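Local coordinates for GH26A (Muricauda sp. MAR_2010_75, PDB 6Q75), which is a glycoside hydrolase of family 26, probably cleaving the backbone of mannan or a related beta-linked polysaccharide, at residues P223-P227 / G228-Y232; T249-H253 / G254-Q258; Q200-D203 / R204-H208. One frame throughout, in Å; residues are numbered along the deposited sequence.

Contact 1 of 3, residues P223-P227 / G228-Y232; sequences PRDIP and GDQAY
Arg224 and Asp229 hold together the tip of a hairpin-like loop that follows strand 214-221 of the TIM barrel and doubles back through a type II beta turn from Ile226 to Asp229. The turn is closed by a hydrogen bond from Asp229 N to Ile226 O, 2.9 Å, and Gly228, with its positive phi, occupies the third position of the turn. Further down, Arg224 and Ala231 form an antiparallel hydrogen-bonded pair, the only bridge between the two arms.

The arginine folds back across its own loop. Its CG stands between the backbone N and the carbonyl carbon (chi1 64°), and a bend at chi2 brings the guanidinium to Asp229. It grips that residue side-on: NE reaches backbone Asp229 O at 2.9 Å, while NH2 makes a salt bridge to Asp229 OD1, also at 2.9 Å. Both acceptors lie close to the guanidinium plane, which fixes its rotation. The carboxylate, by contrast, is turned 68° from that plane and is met from above. Trp182 touches both Arg224 and Asp229 and so places the charged pair against a neighbouring loop.

On the turn itself, Ile226 and Asp229 run side by side, with Ile226 CG2 4.0 Å from Asp229 CB. Gln230 and Asp225 cross at a slant instead. There the amide chain bends at chi2, and it is an aliphatic carbon that meets the acid: Gln230 CG lies 3.4 Å from Asp225 OD1.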
ATOM      1  N   PRO A 223     -11.115  11.404   1.800  1.00 21.69           N
ATOM      2  CA  PRO A 223     -12.493  11.413   2.317  1.00 23.19           C
ATOM      3  C   PRO A 223     -13.474  12.057   1.349  1.00 23.40           C
ATOM      4  O   PRO A 223     -13.127  12.971   0.600  1.00 23.01           O
ATOM      5  CB  PRO A 223     -12.393  12.233   3.606  1.00 28.93           C
ATOM      6  CG  PRO A 223     -10.894  12.195   3.982  1.00 29.66           C
ATOM      7  CD  PRO A 223     -10.195  12.192   2.645  1.00 26.16           C
ATOM      8  N   ARG A 224     -14.725  11.591   1.395  1.00 20.32           N
ATOM      9  CA  ARG A 224     -15.766  12.195   0.566  1.00 24.81           C
ATOM     10  C   ARG A 224     -17.127  11.797   1.113  1.00 23.55           C
ATOM     11  O   ARG A 224     -17.271  10.725   1.692  1.00 23.84           O
ATOM     12  CB  ARG A 224     -15.650  11.751  -0.897  1.00 28.78           C
ATOM     13  CG  ARG A 224     -15.883  10.264  -1.085  1.00 29.41           C
ATOM     14  CD  ARG A 224     -14.982   9.727  -2.133  1.00 31.92           C
ATOM     15  NE  ARG A 224     -15.403   8.430  -2.653  1.00 29.42           N
ATOM     16  CZ  ARG A 224     -14.657   7.722  -3.485  1.00 28.38           C
ATOM     17  NH1 ARG A 224     -13.478   8.203  -3.853  1.00 30.29           N
ATOM     18  NH2 ARG A 224     -15.073   6.549  -3.942  1.00 29.13           N
ATOM     19  N   ASP A 225     -18.144  12.620   0.878  1.00 22.26           N
ATOM     20  CA  ASP A 225     -19.474  12.267   1.354  1.00 23.93           C
ATOM     21  C   ASP A 225     -20.400  12.157   0.163  1.00 22.13           C
ATOM     22  O   ASP A 225     -21.327  12.930   0.031  1.00 22.92           O
ATOM     23  CB  ASP A 225     -20.004  13.251   2.381  1.00 31.33           C
ATOM     24  CG  ASP A 225     -21.240  12.717   3.100  1.00 37.16           C
ATOM     25  OD1 ASP A 225     -21.729  11.608   2.759  1.00 41.36           O
ATOM     26  OD2 ASP A 225     -21.747  13.403   4.001  1.00 42.73           O
ATOM     27  N   ILE A 226     -20.142  11.181  -0.685  1.00 20.16           N
ATOM     28  CA  ILE A 226     -20.967  10.914  -1.860  1.00 20.32           C
ATOM     29  C   ILE A 226     -21.920   9.779  -1.510  1.00 21.16           C
ATOM     30  O   ILE A 226     -21.463   8.743  -1.010  1.00 21.69           O
ATOM     31  CB  ILE A 226     -20.092  10.539  -3.067  1.00 20.56           C
ATOM     32  CG1 ILE A 226     -19.164  11.704  -3.449  1.00 22.64           C
ATOM     33  CG2 ILE A 226     -20.945  10.094  -4.258  1.00 20.96           C
ATOM     34  CD1 ILE A 226     -17.903  11.231  -4.146  1.00 23.85           C
ATOM     35  N   PRO A 227     -23.226   9.923  -1.746  1.00 20.51           N
ATOM     36  CA  PRO A 227     -24.173   8.829  -1.452  1.00 22.40           C
ATOM     37  C   PRO A 227     -23.741   7.502  -2.070  1.00 22.90           C
ATOM     38  O   PRO A 227     -23.319   7.433  -3.225  1.00 21.56           O
ATOM     39  CB  PRO A 227     -25.489   9.328  -2.057  1.00 23.01           C
ATOM     40  CG  PRO A 227     -25.364  10.839  -2.000  1.00 23.37           C
ATOM     41  CD  PRO A 227     -23.902  11.126  -2.261  1.00 19.43           C
ATOM     42  N   GLY A 228     -23.797   6.446  -1.263  1.00 22.63           N
ATOM     43  CA  GLY A 228     -23.379   5.123  -1.688  1.00 27.41           C
ATOM     44  C   GLY A 228     -21.894   4.941  -1.891  1.00 26.98           C
ATOM     45  O   GLY A 228     -21.467   3.843  -2.281  1.00 26.68           O
ATOM     46  N   ASP A 229     -21.081   5.970  -1.616  1.00 20.55           N
ATOM     47  CA  ASP A 229     -19.678   5.946  -1.993  1.00 17.86           C
ATOM     48  C   ASP A 229     -18.839   6.785  -1.032  1.00 17.85           C
ATOM     49  O   ASP A 229     -17.850   7.395  -1.450  1.00 22.06           O
ATOM     50  CB  ASP A 229     -19.539   6.453  -3.451  1.00 27.27           C
ATOM     51  CG  ASP A 229     -18.216   6.079  -4.110  1.00 35.09           C
ATOM     52  OD1 ASP A 229     -17.543   5.130  -3.665  1.00 35.68           O
ATOM     53  OD2 ASP A 229     -17.870   6.733  -5.129  1.00 38.01           O
ATOM     54  N   GLN A 230     -19.198   6.799   0.261  1.00 19.60           N
ATOM     55  CA  GLN A 230     -18.520   7.651   1.230  1.00 19.58           C
ATOM     56  C   GLN A 230     -17.172   7.079   1.666  1.00 21.19           C
ATOM     57  O   GLN A 230     -16.937   5.857   1.685  1.00 19.69           O
ATOM     58  CB  GLN A 230     -19.395   7.867   2.476  1.00 20.00           C
ATOM     59  CG  GLN A 230     -20.791   8.430   2.192  1.00 23.00           C
ATOM     60  CD  GLN A 230     -21.855   7.337   1.998  1.00 25.71           C
ATOM     61  OE1 GLN A 230     -21.551   6.178   1.674  1.00 23.44           O
ATOM     62  NE2 GLN A 230     -23.105   7.711   2.201  1.00 25.89           N
ATOM     63  N   ALA A 231     -16.294   7.992   2.051  1.00 18.36           N
ATOM     64  CA  ALA A 231     -15.068   7.651   2.758  1.00 17.82           C
ATOM     65  C   ALA A 231     -14.922   8.637   3.903  1.00 18.31           C
ATOM     66  O   ALA A 231     -14.939   9.862   3.700  1.00 18.98           O
ATOM     67  CB  ALA A 231     -13.842   7.665   1.839  1.00 19.15           C
ATOM     68  N   TYR A 232     -14.780   8.098   5.113  1.00 19.26           N
ATOM     69  CA  TYR A 232     -14.934   8.897   6.311  1.00 17.66           C
ATOM     70  C   TYR A 232     -13.580   9.421   6.785  1.00 17.25           C
ATOM     71  O   TYR A 232     -12.543   9.215   6.148  1.00 23.43           O
ATOM     72  CB  TYR A 232     -15.685   8.067   7.362  1.00 19.79           C
ATOM     73  CG  TYR A 232     -17.118   7.833   6.897  1.00 21.83           C
ATOM     74  CD1 TYR A 232     -18.014   8.890   6.834  1.00 27.20           C
ATOM     75  CD2 TYR A 232     -17.547   6.586   6.470  1.00 21.73           C
ATOM     76  CE1 TYR A 232     -19.318   8.706   6.386  1.00 29.71           C
ATOM     77  CE2 TYR A 232     -18.848   6.389   6.026  1.00 23.67           C
ATOM     78  CZ  TYR A 232     -19.727   7.459   5.990  1.00 26.57           C
ATOM     79  OH  TYR A 232     -21.024   7.289   5.548  1.00 28.21           O
TER

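Contact 2 of 3, residues T249-H253 / G254-Q258; sequences TDVYH and GDYEQ
Val251 packs against the ring of Tyr256 where strand 246-251 of the barrel leaves the sheet and turns towards helix 258-268. This is the tight part. Val251 CG1, anti to the backbone N (chi1 174°), sits over one face of the phenol, displaced towards the rim, and makes a CH-pi contact in which it lies 3.6 Å from Tyr256 CE1. The same methyl comes within 3.5 Å of Asp255 O. Leu275 of strand 273-278 touches both side chains, and Tyr256 OH is anchored on Gln280 O. Tyr252 turns from this pair, its hydroxyl bonded to Glu277, consistent with a place in the substrate pocket.

The other end is looser. A type I' turn from Tyr252 to Asp255 carries His253 and Gly254 round with positive phi at both, closed by Asp255 N to Tyr252 O at 3.1 Å. The His253 and Asp255 side chains end away from the opposite arm, and both residues are exposed. A water links the end of the strand to the turn, donating to Val251 O at 2.7 Å and accepting from Gly254 N at 3.0 Å.

The chemistry is thus divided: apolar contact fixes the base, while backbone and water bonds shape the exposed bend.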
ATOM      1  N   THR A 249      -2.519   7.791   1.316  1.00 17.05           N
ATOM      2  CA  THR A 249      -3.894   7.924   0.859  1.00 20.81           C
ATOM      3  C   THR A 249      -3.940   7.749  -0.652  1.00 19.50           C
ATOM      4  O   THR A 249      -2.929   7.882  -1.346  1.00 20.76           O
ATOM      5  CB  THR A 249      -4.510   9.261   1.292  1.00 24.42           C
ATOM      6  OG1 THR A 249      -5.936   9.185   1.139  1.00 27.60           O
ATOM      7  CG2 THR A 249      -3.964  10.387   0.466  1.00 22.30           C
ATOM      8  N   ASP A 250      -5.133   7.418  -1.147  1.00 18.67           N
ATOM      9  CA  ASP A 250      -5.388   7.166  -2.558  1.00 19.00           C
ATOM     10  C   ASP A 250      -6.154   8.353  -3.116  1.00 19.41           C
ATOM     11  O   ASP A 250      -7.188   8.739  -2.556  1.00 20.34           O
ATOM     12  CB  ASP A 250      -6.193   5.868  -2.761  1.00 17.83           C
ATOM     13  CG  ASP A 250      -5.396   4.623  -2.349  1.00 17.71           C
ATOM     14  OD1 ASP A 250      -4.197   4.753  -2.042  1.00 19.76           O
ATOM     15  OD2 ASP A 250      -5.950   3.524  -2.343  1.00 20.07           O
ATOM     16  N   VAL A 251      -5.634   8.931  -4.201  1.00 15.79           N
ATOM     17  CA  VAL A 251      -6.166  10.163  -4.788  1.00 17.96           C
ATOM     18  C   VAL A 251      -6.367   9.921  -6.279  1.00 17.74           C
ATOM     19  O   VAL A 251      -5.391   9.799  -7.035  1.00 17.63           O
ATOM     20  CB  VAL A 251      -5.249  11.373  -4.561  1.00 21.23           C
ATOM     21  CG1 VAL A 251      -5.817  12.596  -5.336  1.00 21.34           C
ATOM     22  CG2 VAL A 251      -5.133  11.683  -3.065  1.00 22.37           C
ATOM     23  N   TYR A 252      -7.621   9.822  -6.707  1.00 15.65           N
ATOM     24  CA  TYR A 252      -7.939   9.708  -8.111  1.00 17.48           C
ATOM     25  C   TYR A 252      -8.523  11.034  -8.599  1.00 19.08           C
ATOM     26  O   TYR A 252      -8.799  11.940  -7.812  1.00 19.70           O
ATOM     27  CB  TYR A 252      -8.922   8.551  -8.356  1.00 19.84           C
ATOM     28  CG  TYR A 252      -8.211   7.228  -8.230  1.00 18.96           C
ATOM     29  CD1 TYR A 252      -7.564   6.676  -9.335  1.00 18.58           C
ATOM     30  CD2 TYR A 252      -8.145   6.556  -7.012  1.00 18.16           C
ATOM     31  CE1 TYR A 252      -6.867   5.495  -9.239  1.00 18.67           C
ATOM     32  CE2 TYR A 252      -7.440   5.350  -6.906  1.00 17.79           C
ATOM     33  CZ  TYR A 252      -6.809   4.834  -8.030  1.00 19.37           C
ATOM     34  OH  TYR A 252      -6.122   3.637  -7.982  1.00 19.88           O
ATOM     35  N   HIS A 253      -8.660  11.132  -9.912  1.00 18.68           N
ATOM     36  CA  HIS A 253      -9.270  12.283 -10.592  1.00 20.34           C
ATOM     37  C   HIS A 253      -8.521  13.583 -10.329  1.00 21.85           C
ATOM     38  O   HIS A 253      -9.098  14.664 -10.478  1.00 23.87           O
ATOM     39  CB  HIS A 253     -10.732  12.456 -10.180  1.00 24.14           C
ATOM     40  CG  HIS A 253     -11.516  11.184 -10.185  1.00 27.58           C
ATOM     41  ND1 HIS A 253     -11.743  10.454 -11.332  1.00 30.61           N
ATOM     42  CD2 HIS A 253     -12.138  10.521  -9.186  1.00 29.12           C
ATOM     43  CE1 HIS A 253     -12.465   9.387 -11.035  1.00 28.72           C
ATOM     44  NE2 HIS A 253     -12.725   9.409  -9.742  1.00 28.92           N
ATOM     45  N   GLY A 254      -7.244  13.503  -9.948  1.00 17.51           N
ATOM     46  CA  GLY A 254      -6.448  14.683  -9.646  1.00 17.25           C
ATOM     47  C   GLY A 254      -6.909  15.467  -8.434  1.00 21.38           C
ATOM     48  O   GLY A 254      -6.591  16.652  -8.307  1.00 22.41           O
ATOM     49  N   ASP A 255      -7.645  14.826  -7.525  1.00 21.21           N
ATOM     50  CA  ASP A 255      -8.293  15.518  -6.414  1.00 24.14           C
ATOM     51  C   ASP A 255      -7.328  15.750  -5.246  1.00 21.88           C
ATOM     52  O   ASP A 255      -7.578  15.336  -4.112  1.00 21.41           O
ATOM     53  CB  ASP A 255      -9.504  14.715  -5.960  1.00 29.69           C
ATOM     54  CG  ASP A 255     -10.342  15.451  -4.925  1.00 36.25           C
ATOM     55  OD1 ASP A 255     -10.357  16.695  -4.971  1.00 34.45           O
ATOM     56  OD2 ASP A 255     -10.956  14.779  -4.051  1.00 40.08           O
ATOM     57  N   TYR A 256      -6.236  16.477  -5.529  1.00 17.75           N
ATOM     58  CA  TYR A 256      -5.202  16.720  -4.516  1.00 17.87           C
ATOM     59  C   TYR A 256      -5.591  17.926  -3.659  1.00 19.86           C
ATOM     60  O   TYR A 256      -4.957  18.972  -3.676  1.00 19.85           O
ATOM     61  CB  TYR A 256      -3.846  16.913  -5.183  1.00 17.96           C
ATOM     62  CG  TYR A 256      -3.372  15.708  -5.942  1.00 17.79           C
ATOM     63  CD1 TYR A 256      -2.820  14.611  -5.267  1.00 18.63           C
ATOM     64  CD2 TYR A 256      -3.493  15.634  -7.330  1.00 18.58           C
ATOM     65  CE1 TYR A 256      -2.397  13.484  -5.958  1.00 20.47           C
ATOM     66  CE2 TYR A 256      -3.076  14.508  -8.030  1.00 19.11           C
ATOM     67  CZ  TYR A 256      -2.538  13.429  -7.333  1.00 18.32           C
ATOM     68  OH  TYR A 256      -2.103  12.326  -8.026  1.00 18.41           O
ATOM     69  N   GLU A 257      -6.661  17.746  -2.879  1.00 20.76           N
ATOM     70  CA  GLU A 257      -7.168  18.816  -2.029  1.00 21.93           C
ATOM     71  C   GLU A 257      -6.160  19.162  -0.950  1.00 21.87           C
ATOM     72  O   GLU A 257      -5.612  18.266  -0.294  1.00 21.27           O
ATOM     73  CB  GLU A 257      -8.481  18.414  -1.363  1.00 28.34           C
ATOM     74  CG  GLU A 257      -9.591  18.146  -2.329  1.00 33.87           C
ATOM     75  CD  GLU A 257     -10.474  19.368  -2.528  1.00 40.11           C
ATOM     76  OE1 GLU A 257     -10.167  20.444  -1.969  1.00 41.44           O
ATOM     77  OE2 GLU A 257     -11.475  19.244  -3.258  1.00 43.94           O
ATOM     78  N   GLN A 258      -5.931  20.466  -0.757  1.00 20.76           N
ATOM     79  CA  GLN A 258      -4.997  20.907   0.280  1.00 22.20           C
ATOM     80  C   GLN A 258      -5.486  20.528   1.679  1.00 24.22           C
ATOM     81  O   GLN A 258      -4.686  20.150   2.542  1.00 25.92           O
ATOM     82  CB  GLN A 258      -4.783  22.414   0.177  1.00 24.67           C
ATOM     83  CG  GLN A 258      -3.507  22.892   0.873  1.00 24.57           C
ATOM     84  CD  GLN A 258      -2.260  22.449   0.121  1.00 24.53           C
ATOM     85  OE1 GLN A 258      -2.295  22.236  -1.091  1.00 24.12           O
ATOM     86  NE2 GLN A 258      -1.155  22.317   0.835  1.00 25.90           N
TER
HETATM   87  O   HOH W   1      -5.358  11.313  -9.327  1.00 15.54           O

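Contact 3 of 3, residues Q200-D203 / R204-H208; sequences QLYD and RLVNH
Leu205 N and Val206 N bond back to Leu201 O and Tyr202 O in regular alpha-helical fashion, but one step on Asp203 O accepts from both Asn207 N and His208 N, as the end of helix 194-208 widens into a pi-type turn. The shared carbonyl lies 2.9 Å from Asn207 N and 3.1 Å from His208 N. This helix is one of the outer layer of the TIM barrel, packed against helix 144-165 and strand 214-221.

On the buried side, Tyr202 and Val206 form the main pair. Val206 CG2 stands over the middle of the phenol ring in a CH-pi contact, 3.8 Å from Tyr202 CE1. The ring is brought there by a CG anti to the backbone N (chi1 -173°), which leans the phenol towards the following turn, where it crosses Val206 at a slant. Trp216 of strand 214-221 meets the ring at about 45°, and Tyr243 meets it edge-to-face. Beside this pair, Leu201 CG lies 4.1 Å from Leu205 CD1, and both leucines also rest on Trp216.

The outer side is polar. Arg204 stretches out from CG to NE and makes a salt bridge with Asp154 of helix 144-165, while its guanidinium and the His208 imidazole lie face to face but offset, CD2 over the rim of one and NH1 over the rim of the other. Asp203 and Asn207, one turn apart, cross at about a right angle, their carboxylate and amide planes 64° apart. The amide N-H points nearly straight at the acid: Asn207 ND2 reaches Asp203 OD1 at 2.9 Å, on the anti side of the carboxylate and somewhat out of its plane.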
ATOM      1  N   GLN A 200      -4.556  -7.167  14.990  1.00 24.54           N
ATOM      2  CA  GLN A 200      -4.531  -8.628  14.905  1.00 23.91           C
ATOM      3  C   GLN A 200      -3.641  -9.093  13.755  1.00 21.13           C
ATOM      4  O   GLN A 200      -2.890 -10.071  13.888  1.00 21.70           O
ATOM      5  CB  GLN A 200      -5.953  -9.175  14.745  1.00 23.99           C
ATOM      6  CG  GLN A 200      -6.068 -10.687  14.893  1.00 24.59           C
ATOM      7  CD  GLN A 200      -7.525 -11.142  14.891  1.00 27.75           C
ATOM      8  OE1 GLN A 200      -8.029 -11.681  13.896  1.00 30.80           O
ATOM      9  NE2 GLN A 200      -8.210 -10.887  15.981  1.00 27.38           N
ATOM     10  N   LEU A 201      -3.723  -8.416  12.611  1.00 20.83           N
ATOM     11  CA  LEU A 201      -2.826  -8.747  11.512  1.00 21.22           C
ATOM     12  C   LEU A 201      -1.385  -8.446  11.901  1.00 22.22           C
ATOM     13  O   LEU A 201      -0.471  -9.219  11.592  1.00 23.04           O
ATOM     14  CB  LEU A 201      -3.215  -7.957  10.255  1.00 21.75           C
ATOM     15  CG  LEU A 201      -2.335  -8.268   9.028  1.00 20.86           C
ATOM     16  CD1 LEU A 201      -2.658  -9.653   8.509  1.00 22.83           C
ATOM     17  CD2 LEU A 201      -2.564  -7.256   7.897  1.00 17.59           C
ATOM     18  N   TYR A 202      -1.167  -7.314  12.573  1.00 21.02           N
ATOM     19  CA  TYR A 202       0.182  -6.942  12.983  1.00 20.66           C
ATOM     20  C   TYR A 202       0.766  -8.011  13.890  1.00 21.72           C
ATOM     21  O   TYR A 202       1.895  -8.474  13.681  1.00 23.31           O
ATOM     22  CB  TYR A 202       0.148  -5.582  13.682  1.00 23.51           C
ATOM     23  CG  TYR A 202       1.517  -5.029  13.984  1.00 23.62           C
ATOM     24  CD1 TYR A 202       2.221  -5.481  15.085  1.00 23.72           C
ATOM     25  CD2 TYR A 202       2.101  -4.048  13.177  1.00 22.17           C
ATOM     26  CE1 TYR A 202       3.470  -5.004  15.388  1.00 27.49           C
ATOM     27  CE2 TYR A 202       3.376  -3.550  13.484  1.00 26.34           C
ATOM     28  CZ  TYR A 202       4.045  -4.034  14.590  1.00 28.25           C
ATOM     29  OH  TYR A 202       5.310  -3.580  14.937  1.00 31.48           O
ATOM     30  N   ASP A 203      -0.005  -8.417  14.901  1.00 23.31           N
ATOM     31  CA  ASP A 203       0.451  -9.467  15.805  1.00 25.81           C
ATOM     32  C   ASP A 203       0.779 -10.747  15.041  1.00 26.86           C
ATOM     33  O   ASP A 203       1.794 -11.399  15.319  1.00 29.31           O
ATOM     34  CB  ASP A 203      -0.609  -9.715  16.885  1.00 28.23           C
ATOM     35  CG  ASP A 203      -0.216 -10.813  17.871  1.00 34.29           C
ATOM     36  OD1 ASP A 203       0.759 -10.638  18.643  1.00 33.51           O
ATOM     37  OD2 ASP A 203      -0.905 -11.854  17.877  1.00 37.02           O
ATOM     38  N   ARG A 204      -0.072 -11.149  14.096  1.00 25.34           N
ATOM     39  CA  ARG A 204       0.204 -12.419  13.432  1.00 26.13           C
ATOM     40  C   ARG A 204       1.450 -12.325  12.563  1.00 23.53           C
ATOM     41  O   ARG A 204       2.270 -13.235  12.530  1.00 23.60           O
ATOM     42  CB  ARG A 204      -0.988 -12.877  12.592  1.00 26.18           C
ATOM     43  CG  ARG A 204      -0.722 -14.277  11.996  1.00 31.90           C
ATOM     44  CD  ARG A 204      -1.968 -15.123  11.744  1.00 32.58           C
ATOM     45  NE  ARG A 204      -1.608 -16.533  11.534  1.00 35.03           N
ATOM     46  CZ  ARG A 204      -1.569 -17.460  12.492  1.00 36.30           C
ATOM     47  NH1 ARG A 204      -1.881 -17.149  13.745  1.00 37.90           N
ATOM     48  NH2 ARG A 204      -1.227 -18.712  12.203  1.00 33.73           N
ATOM     49  N   LEU A 205       1.616 -11.230  11.835  1.00 22.01           N
ATOM     50  CA  LEU A 205       2.762 -11.169  10.935  1.00 22.63           C
ATOM     51  C   LEU A 205       4.066 -10.920  11.684  1.00 23.67           C
ATOM     52  O   LEU A 205       5.071 -11.598  11.439  1.00 27.90           O
ATOM     53  CB  LEU A 205       2.511 -10.089   9.899  1.00 20.77           C
ATOM     54  CG  LEU A 205       1.388 -10.415   8.919  1.00 20.73           C
ATOM     55  CD1 LEU A 205       1.393  -9.311   7.829  1.00 20.30           C
ATOM     56  CD2 LEU A 205       1.585 -11.768   8.271  1.00 24.26           C
ATOM     57  N   VAL A 206       4.067  -9.967  12.615  1.00 23.67           N
ATOM     58  CA  VAL A 206       5.318  -9.591  13.280  1.00 23.46           C
ATOM     59  C   VAL A 206       5.669 -10.574  14.390  1.00 27.14           C
ATOM     60  O   VAL A 206       6.826 -10.980  14.547  1.00 30.08           O
ATOM     61  CB  VAL A 206       5.207  -8.157  13.823  1.00 27.30           C
ATOM     62  CG1 VAL A 206       6.456  -7.785  14.657  1.00 30.22           C
ATOM     63  CG2 VAL A 206       4.950  -7.156  12.666  1.00 27.31           C
ATOM     64  N   ASN A 207       4.698 -10.952  15.201  1.00 28.00           N
ATOM     65  CA  ASN A 207       5.042 -11.776  16.351  1.00 28.95           C
ATOM     66  C   ASN A 207       4.947 -13.262  16.047  1.00 32.26           C
ATOM     67  O   ASN A 207       5.829 -14.028  16.444  1.00 32.09           O
ATOM     68  CB  ASN A 207       4.149 -11.415  17.532  1.00 31.55           C
ATOM     69  CG  ASN A 207       4.364 -10.001  17.991  1.00 37.91           C
ATOM     70  OD1 ASN A 207       5.499  -9.513  18.018  1.00 42.57           O
ATOM     71  ND2 ASN A 207       3.285  -9.324  18.352  1.00 38.38           N
ATOM     72  N   HIS A 208       3.892 -13.711  15.369  1.00 30.28           N
ATOM     73  CA  HIS A 208       3.803 -15.142  15.115  1.00 29.08           C
ATOM     74  C   HIS A 208       4.778 -15.552  14.029  1.00 28.81           C
ATOM     75  O   HIS A 208       5.556 -16.493  14.202  1.00 29.46           O
ATOM     76  CB  HIS A 208       2.383 -15.519  14.715  1.00 30.52           C
ATOM     77  CG  HIS A 208       2.234 -16.951  14.324  1.00 35.41           C
ATOM     78  ND1 HIS A 208       2.233 -17.975  15.248  1.00 37.79           N
ATOM     79  CD2 HIS A 208       2.099 -17.540  13.112  1.00 36.58           C
ATOM     80  CE1 HIS A 208       2.096 -19.129  14.623  1.00 39.13           C
ATOM     81  NE2 HIS A 208       2.015 -18.896  13.328  1.00 37.47           N
TER

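In the fold
Along the chain, contact 3 comes first: its helix leads into strand 214-221, contact 1 lies in the loop after that strand, and contact 2 opens on strand 246-251. Contacts 1 and 2 are neighbours, centres 14 Å apart and nearest atoms about 5 Å apart. Tyr234 joins them, touching Pro223 and bonding Thr249, and Pro223 also rests on helix 258-268. Contact 3 is remote, its centre 31 Å from either; it lies across the chain's centre from contact 2. In contact 2 the Tyr252 side chain is about 3 Å from a bound Tris, probably from the crystallisation liquor, which may nonetheless mark the substrate pocket.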